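Long-range contact in sialidase B (Streptococcus pneumoniae TIGR4, PDB 4XJZ), which cleaves terminal sialic acid residues from oligosaccharides, glycoproteins and glycolipids as an exo-sialidase of glycosyl hydrolase family 33: residues I421-S426 and K437-F442. The protein carries 1 engineered substitution. Residues are numbered along the deposited sequence; the frame is centred on the assembly and turned at random.
Sequences IAMTTS and KLLPPF
Met423 and Lys437 face each other as an antiparallel hydrogen-bonded pair, joined by Met423 N to Lys437 O at 2.8 Å and Lys437 N to Met423 O at 2.9 Å. Each donor lies in the plane of its acceptor carbonyl. The next backbone bond, Leu439 N to Ile421 O at 2.9 Å, is almost straight at the hydrogen (172°), though its donor is tilted 21° from the carbonyl plane. Beyond it the direct ladder gives way to a water, which accepts from Ile421 N and donates to Leu439 O. On one face of the sheet the side chains of Met423 and Lys437, extended beyond CG, run alongside one another, with Met423 SD 3.8 Å from Lys437 CE. Leu439, whose CB points toward strand 421-426, brings CD2 to 3.9 Å from Met423 CB; with CG anti to its carbonyl carbon (chi1 -67°), the branch is directed at the strand and Leu439 CG comes 4.2 Å from Ile421 CG2. The opposite face carries the non-hydrogen-bonded pair Ala422 and Leu438, with Ala422 CB to Leu438 CD2 at 4.3 Å. The two strands form a beta hairpin whose outer strand, 437-438, edges a sheet of the sialidase beta-propeller; the connection includes most of the second BNR (Asp-box) repeat. On the inner side, Ala422 and Thr424 make backbone hydrogen bonds to Ala305 and Leu303 of strand 301-308. Farther out, Lys437 NZ hydrogen-bonds to Gly485 O, while Leu439 packs on Leu479 and Leu438 N hydrogen-bonds to Tyr370 OH.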
ATOM      1  N   ILE A 421     -17.914  10.270   1.888  1.00 15.03           N
ATOM      2  CA  ILE A 421     -16.622  10.900   1.613  1.00 14.91           C
ATOM      3  C   ILE A 421     -16.444  12.002   2.643  1.00 14.84           C
ATOM      4  O   ILE A 421     -17.389  12.729   2.939  1.00 16.77           O
ATOM      5  CB  ILE A 421     -16.527  11.497   0.193  1.00 16.00           C
ATOM      6  CG1 ILE A 421     -16.598  10.405  -0.871  1.00 17.08           C
ATOM      7  CG2 ILE A 421     -15.196  12.227  -0.002  1.00 16.81           C
ATOM      8  CD1 ILE A 421     -16.611  10.944  -2.301  1.00 19.37           C
ATOM      9  N   ALA A 422     -15.242  12.096   3.207  1.00 15.37           N
ATOM     10  CA  ALA A 422     -14.918  13.164   4.149  1.00 15.01           C
ATOM     11  C   ALA A 422     -13.778  14.020   3.624  1.00 13.54           C
ATOM     12  O   ALA A 422     -12.970  13.584   2.795  1.00 14.04           O
ATOM     13  CB  ALA A 422     -14.542  12.594   5.480  1.00 18.14           C
ATOM     14  N   MET A 423     -13.704  15.233   4.158  1.00 15.52           N
ATOM     15  CA  MET A 423     -12.641  16.181   3.831  1.00 17.44           C
ATOM     16  C   MET A 423     -11.993  16.695   5.105  1.00 15.21           C
ATOM     17  O   MET A 423     -12.681  16.935   6.092  1.00 16.13           O
ATOM     18  CB  MET A 423     -13.249  17.351   3.054  1.00 18.64           C
ATOM     19  CG  MET A 423     -12.376  18.571   2.919  1.00 21.99           C
ATOM     20  SD  MET A 423     -13.363  19.841   2.095  1.00 24.25           S
ATOM     21  CE  MET A 423     -12.642  21.314   2.812  1.00 26.17           C
ATOM     22  N   THR A 424     -10.672  16.858   5.083  1.00 12.89           N
ATOM     23  CA  THR A 424      -9.993  17.602   6.140  1.00 13.53           C
ATOM     24  C   THR A 424      -9.047  18.590   5.488  1.00 14.19           C
ATOM     25  O   THR A 424      -8.762  18.499   4.288  1.00 15.42           O
ATOM     26  CB  THR A 424      -9.227  16.690   7.129  1.00 16.61           C
ATOM     27  OG1 THR A 424      -8.580  17.506   8.118  1.00 17.35           O
ATOM     28  CG2 THR A 424      -8.184  15.852   6.423  1.00 14.75           C
ATOM     29  N   THR A 425      -8.592  19.573   6.262  1.00 14.91           N
ATOM     30  CA  THR A 425      -7.656  20.558   5.733  1.00 16.33           C
ATOM     31  C   THR A 425      -6.479  20.743   6.679  1.00 14.80           C
ATOM     32  O   THR A 425      -6.564  20.442   7.871  1.00 15.83           O
ATOM     33  CB  THR A 425      -8.330  21.922   5.490  1.00 16.70           C
ATOM     34  OG1 THR A 425      -8.695  22.499   6.745  1.00 20.24           O
ATOM     35  CG2 THR A 425      -9.577  21.761   4.636  1.00 19.45           C
ATOM     36  N   SER A 426      -5.373  21.230   6.133  1.00 15.25           N
ATOM     37  CA  SER A 426      -4.222  21.588   6.937  1.00 13.88           C
ATOM     38  C   SER A 426      -3.817  23.005   6.580  1.00 16.34           C
ATOM     39  O   SER A 426      -3.727  23.355   5.398  1.00 16.80           O
ATOM     40  CB  SER A 426      -3.049  20.654   6.656  1.00 15.71           C
ATOM     41  OG  SER A 426      -1.909  21.083   7.389  1.00 14.88           O
ATOM     42  N   LYS A 437     -14.905  16.807   7.890  1.00 18.52           N
ATOM     43  CA  LYS A 437     -16.328  17.044   7.685  1.00 17.92           C
ATOM     44  C   LYS A 437     -16.789  16.119   6.574  1.00 16.60           C
ATOM     45  O   LYS A 437     -16.051  15.874   5.618  1.00 17.75           O
ATOM     46  CB  LYS A 437     -16.617  18.504   7.298  1.00 21.77           C
ATOM     47  CG  LYS A 437     -16.298  18.845   5.845  1.00 26.60           C
ATOM     48  CD  LYS A 437     -16.962  20.141   5.381  1.00 29.33           C
ATOM     49  CE  LYS A 437     -16.711  20.376   3.892  1.00 32.92           C
ATOM     50  NZ  LYS A 437     -16.791  21.822   3.531  1.00 31.43           N
ATOM     51  N   LEU A 438     -18.008  15.603   6.695  1.00 15.77           N
ATOM     52  CA  LEU A 438     -18.583  14.822   5.614  1.00 17.53           C
ATOM     53  C   LEU A 438     -18.989  15.726   4.450  1.00 19.11           C
ATOM     54  O   LEU A 438     -19.484  16.841   4.657  1.00 20.43           O
ATOM     55  CB  LEU A 438     -19.804  14.055   6.115  1.00 18.76           C
ATOM     56  CG  LEU A 438     -19.552  12.984   7.178  1.00 18.58           C
ATOM     57  CD1 LEU A 438     -20.871  12.327   7.598  1.00 20.68           C
ATOM     58  CD2 LEU A 438     -18.562  11.929   6.691  1.00 20.23           C
ATOM     59  N   LEU A 439     -18.763  15.252   3.229  1.00 19.04           N
ATOM     60  CA  LEU A 439     -19.302  15.915   2.043  1.00 21.29           C
ATOM     61  C   LEU A 439     -20.765  15.513   1.896  1.00 21.89           C
ATOM     62  O   LEU A 439     -21.156  14.434   2.343  1.00 22.21           O
ATOM     63  CB  LEU A 439     -18.527  15.524   0.781  1.00 19.35           C
ATOM     64  CG  LEU A 439     -17.071  15.960   0.625  1.00 23.09           C
ATOM     65  CD1 LEU A 439     -16.717  16.097  -0.855  1.00 25.48           C
ATOM     66  CD2 LEU A 439     -16.797  17.241   1.367  1.00 28.25           C
ATOM     67  N   PRO A 440     -21.581  16.374   1.266  1.00 24.31           N
ATOM     68  CA  PRO A 440     -22.994  16.054   1.035  1.00 24.31           C
ATOM     69  C   PRO A 440     -23.140  14.989  -0.043  1.00 23.16           C
ATOM     70  O   PRO A 440     -22.171  14.705  -0.747  1.00 23.07           O
ATOM     71  CB  PRO A 440     -23.563  17.381   0.529  1.00 25.42           C
ATOM     72  CG  PRO A 440     -22.429  18.033  -0.146  1.00 27.83           C
ATOM     73  CD  PRO A 440     -21.219  17.681   0.688  1.00 24.97           C
ATOM     74  N   PRO A 441     -24.336  14.394  -0.170  1.00 22.55           N
ATOM     75  CA  PRO A 441     -24.558  13.470  -1.285  1.00 23.80           C
ATOM     76  C   PRO A 441     -24.676  14.247  -2.593  1.00 23.13           C
ATOM     77  O   PRO A 441     -25.180  15.374  -2.580  1.00 23.79           O
ATOM     78  CB  PRO A 441     -25.894  12.815  -0.930  1.00 26.33           C
ATOM     79  CG  PRO A 441     -26.589  13.816  -0.067  1.00 30.13           C
ATOM     80  CD  PRO A 441     -25.511  14.492   0.715  1.00 26.17           C
ATOM     81  N   PHE A 442     -24.222  13.660  -3.695  1.00 23.71           N
ATOM     82  CA  PHE A 442     -24.223  14.348  -4.983  1.00 26.31           C
ATOM     83  C   PHE A 442     -25.183  13.731  -5.989  1.00 22.55           C
ATOM     84  O   PHE A 442     -25.517  14.356  -6.990  1.00 26.82           O
ATOM     85  CB  PHE A 442     -22.811  14.375  -5.566  1.00 22.14           C
ATOM     86  CG  PHE A 442     -21.857  15.202  -4.765  1.00 21.97           C
ATOM     87  CD1 PHE A 442     -21.820  16.578  -4.926  1.00 23.40           C
ATOM     88  CD2 PHE A 442     -21.014  14.612  -3.835  1.00 20.89           C
ATOM     89  CE1 PHE A 442     -20.955  17.355  -4.183  1.00 24.19           C
ATOM     90  CE2 PHE A 442     -20.135  15.387  -3.082  1.00 20.31           C
ATOM     91  CZ  PHE A 442     -20.111  16.757  -3.260  1.00 23.02           C
TER
HETATM   92  O   HOH W   1     -20.622  11.561   1.820  1.00 26.91           O